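Local coordinates for protein beta-galactosidase/beta-glucuronidase (Faecalibacterium prausnitzii L2-6, PDB 6MVF) that binds flavin mononucleotide and, as a glycoside hydrolase family 2 enzyme of a human gut bacterium, probably cleaves beta-glucuronide or related sugar conjugates, at residues Y487-H496 with Y505-H514; V299-Y307 with R551-R561. One frame throughout, in Å; residues are numbered along the deposited sequence.

Contact 1. Residues Y487-H496 with Y505-H514; sequences YGCEGIINWH and YSEEYQALYH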
# COMPACT_ATOMS: atom_id res chain seq x y z
N TYR A 487 15.80 -12.37 36.46
CA TYR A 487 15.82 -13.75 36.90
C TYR A 487 15.66 -14.58 35.63
O TYR A 487 15.11 -14.10 34.64
CB TYR A 487 14.70 -14.05 37.90
CG TYR A 487 13.30 -14.04 37.33
CD1 TYR A 487 12.58 -12.84 37.21
CD2 TYR A 487 12.70 -15.21 36.91
CE1 TYR A 487 11.28 -12.84 36.69
CE2 TYR A 487 11.42 -15.22 36.39
CZ TYR A 487 10.71 -14.04 36.28
OH TYR A 487 9.43 -14.09 35.78
N GLY A 488 16.17 -15.80 35.64
CA GLY A 488 16.08 -16.61 34.45
C GLY A 488 17.03 -17.78 34.50
O GLY A 488 17.67 -18.05 35.51
N CYS A 489 17.15 -18.44 33.36
CA CYS A 489 17.77 -19.75 33.33
C CYS A 489 18.01 -20.09 31.87
O CYS A 489 17.22 -19.69 31.01
CB CYS A 489 16.85 -20.75 34.01
SG CYS A 489 17.30 -22.41 33.91
N GLU A 490 19.12 -20.75 31.58
CA GLU A 490 19.42 -21.07 30.19
C GLU A 490 18.55 -22.22 29.73
O GLU A 490 18.18 -23.10 30.51
CB GLU A 490 20.89 -21.43 30.00
CG GLU A 490 21.83 -20.32 30.45
CD GLU A 490 22.31 -19.49 29.29
OE1 GLU A 490 22.12 -19.97 28.14
OE2 GLU A 490 22.86 -18.37 29.53
N GLY A 491 18.21 -22.18 28.45
CA GLY A 491 17.48 -23.22 27.76
C GLY A 491 17.99 -23.30 26.33
O GLY A 491 17.91 -22.34 25.56
N ILE A 492 18.56 -24.45 25.98
CA ILE A 492 19.09 -24.69 24.65
C ILE A 492 18.26 -25.83 24.08
O ILE A 492 18.25 -26.94 24.64
CB ILE A 492 20.59 -25.00 24.71
CG1 ILE A 492 21.29 -23.76 25.32
CG2 ILE A 492 21.15 -25.33 23.34
CD1 ILE A 492 22.79 -23.80 25.37
N ILE A 493 17.49 -25.56 23.02
CA ILE A 493 16.32 -26.40 22.76
C ILE A 493 16.64 -27.69 22.00
O ILE A 493 15.73 -28.47 21.69
CB ILE A 493 15.19 -25.63 22.04
CG1 ILE A 493 15.67 -24.93 20.77
CG2 ILE A 493 14.55 -24.63 22.96
CD1 ILE A 493 14.60 -24.09 20.11
N ASN A 494 17.91 -27.97 21.73
CA ASN A 494 18.25 -29.32 21.28
C ASN A 494 18.56 -30.29 22.43
O ASN A 494 18.54 -31.51 22.19
CB ASN A 494 19.42 -29.29 20.29
CG ASN A 494 20.70 -28.78 20.91
OD1 ASN A 494 20.87 -27.58 21.09
ND2 ASN A 494 21.61 -29.70 21.25
N TRP A 495 18.81 -29.80 23.67
CA TRP A 495 19.00 -30.68 24.84
C TRP A 495 17.67 -30.96 25.52
O TRP A 495 16.87 -30.05 25.75
CB TRP A 495 19.96 -30.06 25.86
CG TRP A 495 21.23 -29.51 25.31
CD1 TRP A 495 21.73 -28.26 25.53
CD2 TRP A 495 22.17 -30.17 24.44
NE1 TRP A 495 22.92 -28.09 24.85
CE2 TRP A 495 23.21 -29.25 24.17
CE3 TRP A 495 22.23 -31.44 23.87
CZ2 TRP A 495 24.28 -29.56 23.36
CZ3 TRP A 495 23.29 -31.75 23.06
CH2 TRP A 495 24.31 -30.82 22.81
N HIS A 496 17.44 -32.23 25.87
CA HIS A 496 16.20 -32.66 26.52
C HIS A 496 16.46 -33.79 27.51
O HIS A 496 17.13 -34.78 27.17
CB HIS A 496 15.17 -33.11 25.49
CG HIS A 496 14.80 -32.03 24.54
ND1 HIS A 496 14.01 -30.96 24.90
CD2 HIS A 496 15.17 -31.81 23.26
CE1 HIS A 496 13.88 -30.14 23.87
NE2 HIS A 496 14.58 -30.63 22.87
N TYR A 505 21.22 -27.70 30.73
CA TYR A 505 20.90 -26.75 29.66
C TYR A 505 19.62 -27.11 28.90
O TYR A 505 19.37 -26.58 27.80
CB TYR A 505 22.07 -26.61 28.68
CG TYR A 505 23.18 -25.79 29.26
CD1 TYR A 505 24.10 -26.36 30.15
CD2 TYR A 505 23.29 -24.43 28.97
CE1 TYR A 505 25.11 -25.60 30.72
CE2 TYR A 505 24.29 -23.66 29.53
CZ TYR A 505 25.20 -24.25 30.41
OH TYR A 505 26.20 -23.49 30.96
N SER A 506 18.81 -28.01 29.45
CA SER A 506 17.67 -28.55 28.73
C SER A 506 16.50 -27.60 28.77
O SER A 506 16.29 -26.88 29.75
CB SER A 506 17.23 -29.89 29.32
OG SER A 506 16.51 -29.68 30.52
N GLU A 507 15.72 -27.62 27.68
CA GLU A 507 14.48 -26.85 27.60
C GLU A 507 13.55 -27.18 28.75
O GLU A 507 12.82 -26.32 29.24
CB GLU A 507 13.80 -27.13 26.25
CG GLU A 507 12.62 -26.22 25.94
CD GLU A 507 11.99 -26.42 24.54
OE1 GLU A 507 11.13 -25.58 24.20
OE2 GLU A 507 12.34 -27.39 23.80
N GLU A 508 13.57 -28.43 29.21
CA GLU A 508 12.69 -28.83 30.30
C GLU A 508 13.08 -28.14 31.60
O GLU A 508 12.22 -27.77 32.39
CB GLU A 508 12.72 -30.35 30.46
CG GLU A 508 11.99 -31.15 29.38
CD GLU A 508 12.69 -31.13 28.01
OE1 GLU A 508 13.94 -31.03 27.99
OE2 GLU A 508 12.00 -31.20 26.95
N TYR A 509 14.38 -27.96 31.85
CA TYR A 509 14.76 -27.39 33.14
C TYR A 509 14.45 -25.91 33.19
O TYR A 509 14.05 -25.39 34.24
CB TYR A 509 16.24 -27.64 33.45
CG TYR A 509 16.62 -27.10 34.81
CD1 TYR A 509 16.32 -27.81 35.98
CD2 TYR A 509 17.20 -25.85 34.94
CE1 TYR A 509 16.63 -27.29 37.23
CE2 TYR A 509 17.51 -25.32 36.18
CZ TYR A 509 17.23 -26.04 37.32
OH TYR A 509 17.56 -25.50 38.55
N GLN A 510 14.62 -25.22 32.07
CA GLN A 510 14.26 -23.82 32.02
C GLN A 510 12.77 -23.63 32.22
O GLN A 510 12.35 -22.64 32.83
CB GLN A 510 14.72 -23.22 30.71
CG GLN A 510 14.64 -21.71 30.65
CD GLN A 510 14.53 -21.20 29.20
OE1 GLN A 510 13.90 -21.85 28.36
NE2 GLN A 510 15.16 -20.07 28.89
N ALA A 511 11.95 -24.58 31.74
CA ALA A 511 10.50 -24.49 31.95
C ALA A 511 10.13 -24.70 33.41
O ALA A 511 9.23 -24.03 33.93
CB ALA A 511 9.76 -25.48 31.06
N LEU A 512 10.82 -25.63 34.10
CA LEU A 512 10.59 -25.84 35.53
C LEU A 512 10.95 -24.60 36.33
O LEU A 512 10.25 -24.23 37.27
CB LEU A 512 11.40 -27.04 36.03
CG LEU A 512 10.95 -28.45 35.66
CD1 LEU A 512 12.00 -29.47 36.10
CD2 LEU A 512 9.60 -28.79 36.26
N TYR A 513 12.08 -23.97 36.00
CA TYR A 513 12.48 -22.74 36.67
C TYR A 513 11.39 -21.67 36.55
O TYR A 513 11.01 -21.04 37.55
CB TYR A 513 13.81 -22.26 36.07
CG TYR A 513 14.26 -20.91 36.55
CD1 TYR A 513 13.79 -19.75 35.95
CD2 TYR A 513 15.14 -20.78 37.63
CE1 TYR A 513 14.18 -18.51 36.40
CE2 TYR A 513 15.54 -19.54 38.09
CZ TYR A 513 15.06 -18.41 37.47
OH TYR A 513 15.45 -17.17 37.89
N HIS A 514 10.86 -21.47 35.34
CA HIS A 514 9.87 -20.41 35.13
C HIS A 514 8.47 -20.82 35.56
O HIS A 514 7.67 -19.95 35.91
CB HIS A 514 9.88 -19.97 33.67
CG HIS A 514 11.05 -19.12 33.32
ND1 HIS A 514 11.29 -17.90 33.91
CD2 HIS A 514 12.07 -19.32 32.44
CE1 HIS A 514 12.39 -17.38 33.41
NE2 HIS A 514 12.88 -18.22 32.51
O HOH W 1 15.36 -17.37 31.41
O HOH W 2 18.16 -25.49 31.28

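Contact 2. Residues V299-Y307 with R551-R561; sequences VSRHQDKLY and RNNKGLVTIDR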
# COMPACT_ATOMS: atom_id res chain seq x y z
N VAL A 299 9.29 -8.66 30.96
CA VAL A 299 10.52 -9.20 30.40
C VAL A 299 11.50 -8.05 30.17
O VAL A 299 11.13 -6.88 30.19
CB VAL A 299 10.25 -9.97 29.07
CG1 VAL A 299 9.22 -11.05 29.27
CG2 VAL A 299 9.76 -9.04 27.99
N SER A 300 12.76 -8.41 29.97
CA SER A 300 13.77 -7.50 29.45
C SER A 300 13.99 -7.82 27.99
O SER A 300 13.63 -8.90 27.51
CB SER A 300 15.07 -7.63 30.23
OG SER A 300 14.88 -7.21 31.58
N ARG A 301 14.59 -6.87 27.27
CA ARG A 301 14.79 -7.00 25.82
C ARG A 301 16.07 -6.29 25.43
O ARG A 301 16.22 -5.10 25.70
CB ARG A 301 13.58 -6.40 25.07
CG ARG A 301 13.62 -6.53 23.54
CD ARG A 301 13.86 -5.19 22.84
NE ARG A 301 13.94 -5.35 21.38
CZ ARG A 301 14.20 -4.36 20.52
NH1 ARG A 301 14.42 -3.12 20.95
NH2 ARG A 301 14.22 -4.61 19.21
N HIS A 302 17.00 -7.02 24.81
CA HIS A 302 18.18 -6.44 24.19
C HIS A 302 17.87 -6.05 22.74
O HIS A 302 16.82 -6.42 22.19
CB HIS A 302 19.34 -7.43 24.27
CG HIS A 302 20.28 -7.18 25.41
ND1 HIS A 302 20.92 -5.98 25.59
CD2 HIS A 302 20.69 -7.98 26.42
CE1 HIS A 302 21.68 -6.04 26.67
NE2 HIS A 302 21.57 -7.25 27.19
N GLN A 303 18.78 -5.28 22.10
CA GLN A 303 18.47 -4.66 20.81
C GLN A 303 19.15 -5.34 19.60
O GLN A 303 19.44 -4.68 18.59
CB GLN A 303 18.78 -3.17 20.85
CG GLN A 303 20.24 -2.82 20.80
CD GLN A 303 20.48 -1.31 20.79
OE1 GLN A 303 19.57 -0.53 20.58
NE2 GLN A 303 21.73 -0.91 21.03
N ASP A 304 19.36 -6.65 19.63
CA ASP A 304 20.06 -7.31 18.55
C ASP A 304 19.20 -8.42 17.95
O ASP A 304 18.16 -8.79 18.50
CB ASP A 304 21.43 -7.85 19.02
CG ASP A 304 21.32 -8.90 20.16
OD1 ASP A 304 20.22 -9.14 20.70
OD2 ASP A 304 22.37 -9.47 20.52
N LYS A 305 19.63 -8.94 16.80
CA LYS A 305 18.89 -9.98 16.10
C LYS A 305 19.87 -10.80 15.27
O LYS A 305 20.91 -10.28 14.86
CB LYS A 305 17.80 -9.38 15.21
CG LYS A 305 16.68 -10.31 14.85
CD LYS A 305 15.57 -9.50 14.13
CE LYS A 305 14.46 -10.40 13.65
NZ LYS A 305 13.27 -9.65 13.17
N LEU A 306 19.52 -12.07 15.03
CA LEU A 306 20.43 -13.05 14.43
C LEU A 306 21.17 -12.54 13.20
O LEU A 306 20.55 -12.32 12.14
CB LEU A 306 19.69 -14.34 14.06
CG LEU A 306 20.61 -15.47 13.57
CD1 LEU A 306 21.53 -15.93 14.67
CD2 LEU A 306 19.84 -16.65 13.03
N TYR A 307 22.49 -12.35 13.34
CA TYR A 307 23.43 -11.90 12.31
C TYR A 307 23.08 -10.54 11.73
O TYR A 307 23.53 -10.19 10.64
CB TYR A 307 23.61 -12.95 11.20
CG TYR A 307 24.06 -14.27 11.78
CD1 TYR A 307 25.10 -14.32 12.70
CD2 TYR A 307 23.40 -15.45 11.47
CE1 TYR A 307 25.49 -15.51 13.27
CE2 TYR A 307 23.78 -16.65 12.01
CZ TYR A 307 24.83 -16.68 12.92
OH TYR A 307 25.22 -17.89 13.48
N ARG A 551 26.60 -16.62 22.87
CA ARG A 551 25.20 -16.35 23.13
C ARG A 551 24.88 -16.40 24.61
O ARG A 551 25.42 -17.24 25.35
CB ARG A 551 24.28 -17.36 22.40
CG ARG A 551 24.54 -17.50 20.91
CD ARG A 551 24.11 -16.28 20.17
NE ARG A 551 24.50 -16.38 18.77
CZ ARG A 551 23.89 -17.13 17.85
NH1 ARG A 551 22.84 -17.86 18.17
NH2 ARG A 551 24.36 -17.15 16.61
N ASN A 552 23.98 -15.53 25.03
CA ASN A 552 23.15 -15.78 26.20
C ASN A 552 21.86 -16.43 25.72
O ASN A 552 21.14 -15.87 24.89
CB ASN A 552 22.89 -14.48 26.95
CG ASN A 552 22.21 -14.71 28.29
OD1 ASN A 552 21.09 -15.20 28.34
ND2 ASN A 552 22.87 -14.32 29.38
N ASN A 553 21.58 -17.64 26.21
CA ASN A 553 20.43 -18.42 25.77
C ASN A 553 19.37 -18.55 26.86
O ASN A 553 18.71 -19.58 26.99
CB ASN A 553 20.87 -19.79 25.27
CG ASN A 553 21.54 -19.73 23.89
OD1 ASN A 553 20.98 -19.20 22.92
ND2 ASN A 553 22.75 -20.27 23.81
N LYS A 554 19.19 -17.49 27.65
CA LYS A 554 18.15 -17.42 28.66
C LYS A 554 16.84 -16.88 28.10
O LYS A 554 15.96 -16.49 28.88
CB LYS A 554 18.61 -16.56 29.85
CG LYS A 554 19.90 -17.03 30.49
CD LYS A 554 20.05 -16.55 31.94
CE LYS A 554 21.41 -16.96 32.54
NZ LYS A 554 22.56 -16.19 31.92
N GLY A 555 16.69 -16.88 26.77
CA GLY A 555 15.50 -16.31 26.16
C GLY A 555 14.27 -17.19 26.32
O GLY A 555 14.35 -18.41 26.45
N LEU A 556 13.12 -16.54 26.37
CA LEU A 556 11.86 -17.25 26.19
C LEU A 556 11.61 -17.53 24.71
O LEU A 556 10.79 -18.40 24.39
CB LEU A 556 10.69 -16.45 26.77
CG LEU A 556 10.74 -16.00 28.23
CD1 LEU A 556 9.67 -14.90 28.50
CD2 LEU A 556 10.54 -17.19 29.15
N VAL A 557 12.33 -16.83 23.84
CA VAL A 557 12.20 -16.90 22.39
C VAL A 557 13.61 -16.87 21.82
O VAL A 557 14.51 -16.28 22.42
CB VAL A 557 11.34 -15.72 21.85
CG1 VAL A 557 11.20 -15.75 20.34
CG2 VAL A 557 9.96 -15.75 22.50
N THR A 558 13.80 -17.51 20.65
CA THR A 558 15.14 -17.58 20.07
C THR A 558 15.54 -16.25 19.44
O THR A 558 14.72 -15.35 19.22
CB THR A 558 15.23 -18.69 19.03
OG1 THR A 558 14.18 -18.54 18.07
CG2 THR A 558 15.18 -20.07 19.69
N ILE A 559 16.84 -16.15 19.13
CA ILE A 559 17.45 -14.89 18.74
C ILE A 559 17.01 -14.45 17.34
O ILE A 559 17.08 -13.27 16.99
CB ILE A 559 18.97 -15.04 18.86
CG1 ILE A 559 19.66 -13.68 18.86
CG2 ILE A 559 19.51 -15.95 17.78
CD1 ILE A 559 21.15 -13.77 18.85
N ASP A 560 16.54 -15.38 16.52
CA ASP A 560 15.99 -15.05 15.21
C ASP A 560 14.50 -14.73 15.28
O ASP A 560 13.86 -14.55 14.24
CB ASP A 560 16.28 -16.21 14.24
CG ASP A 560 15.73 -17.55 14.74
OD1 ASP A 560 14.78 -17.55 15.56
OD2 ASP A 560 16.27 -18.61 14.31
N ARG A 561 13.93 -14.66 16.48
CA ARG A 561 12.53 -14.37 16.76
C ARG A 561 11.58 -15.44 16.25
O ARG A 561 10.37 -15.21 16.24
CB ARG A 561 12.10 -13.00 16.21
CG ARG A 561 12.33 -11.84 17.18
CD ARG A 561 13.79 -11.76 17.66
NE ARG A 561 14.12 -10.52 18.36
CZ ARG A 561 15.28 -10.30 18.97
NH1 ARG A 561 16.22 -11.24 18.98
NH2 ARG A 561 15.51 -9.14 19.59

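Contact 1. Residues Y487-H496 with Y505-H514
Cys-489 resting on Tyr-513, with Gln-510 beside it, marks a buried loop-on-helix contact: the chain leaving barrel strand 482-487 runs antiparallel along the opening turns of the next helix, 507-522. With CG anti to the backbone N (chi1 173°), Tyr-513 turns a ring face to the loop, and Cys-489 CB lies over it, 3.9 Å from the ring centroid, as a CH-pi contact. The sulfur takes a different neighbour, meeting Tyr-509 at its ring edge, with Cys-489 SG 3.6 Å from Tyr-509 CD2; the hydroxyl of Tyr-509 goes on to Gly-457 O. Gln-510 stretches out to give NE2 to Cys-489 O over 3.0 Å, from somewhat off the carbonyl plane. Two waters bridge the segments: one joins Cys-489 N to His-514 NE2, the other donates to Glu-490 O and Ser-506 O. Farther along, the straight bond from Ile-492 N to Tyr-505 O (2.9 Å, 161°) fixes the loop just before the helix starts. Trp-495 and Tyr-505 lie side by side there, Trp-495 CD1 3.6 Å from Tyr-505 CB, while their polar ends turn to Gly-546 O and Glu-545. At the far end, His-496 ND1 donates to the syn lone pair of Glu-508 OE2 over 2.9 Å, with a weaker bond to OE1, ring and carboxylate planes 64° apart. Glu-507 OE2 sits at another point on the imidazole edge, and OE1 of that carboxylate pairs with Arg-587. Ser-506 is the N-cap, its OG accepting from Tyr-509 N. The step from strand 482-487 through this loop into helix 507-522 is a beta-alpha unit of the family 2 TIM barrel; here the loop lies back along its own helix.

Contact 2. Residues V299-Y307 with R551-R561
Leu-306 and Ile-559 cross at about a right angle, Leu-306 CD1 3.7 Å from Ile-559 CG2, whereas Asp-560 runs alongside the leucine and offers its CB to CD2. The branch that meets the isoleucine also lies over one face of the Tyr-307 ring and reaches Arg-551 NH2. Tyr-307 and Arg-551 stand steeply against each other, ring and guanidinium planes 71° apart, with the hydroxyl at the guanidinium edge. Both bind Glu-265 of the second subunit, and Arg-551 NE goes to Met-60 O. Arg-561 folds back at chi2 (55°), which brings its guanidinium beneath Lys-305, whose CG lies over one face. Arg-561 NH1 donates to Ile-559 O over 3.0 Å, from above the carbonyl plane; this oxygen also takes a weak bond from Leu-306 N. Arg-561 NH2 comes within 2.9 Å of Asp-304 O, and NE makes a salt bridge to Asp-320, the carboxylate that also holds Arg-301. Were Arg-561 shortened to an alanine, Asp-320 would probably lose one of its two arginine partners and Ile-559 O its NH1 donor, with a gap opened against the Lys-305 chain. On the barrel strand itself, Val-299 CG1 meets Leu-556 CD1 at 4.0 Å, the two side chains crossing obliquely. Here the loop beyond the first strand of the TIM barrel packs on the chain following the last, the seam at which such a barrel closes.

How the contacts relate
The centres of the two contacts are about 14 Å apart within one TIM barrel. Along the chain, 299-307 comes first, then both segments of contact 1, then 551-561, so the long-range contact brackets the local one. Segment 487-496 follows strand 482-487 and segment 299-307 runs off the end of strand 292-300; strand 529-532 lies between these two in the barrel wall. The contacts touch directly: Gly-491 N lies 3.0 Å from Asn-553 O and Gln-510 NE2 3.1 Å from Gly-555 O, both probable hydrogen bonds. Segment 551-561 thus lies against the chain following each neighbour of strand 529-532, and since both contacts also meet the second subunit, barrel and subunit interface are tied together here, away from the flavin pocket.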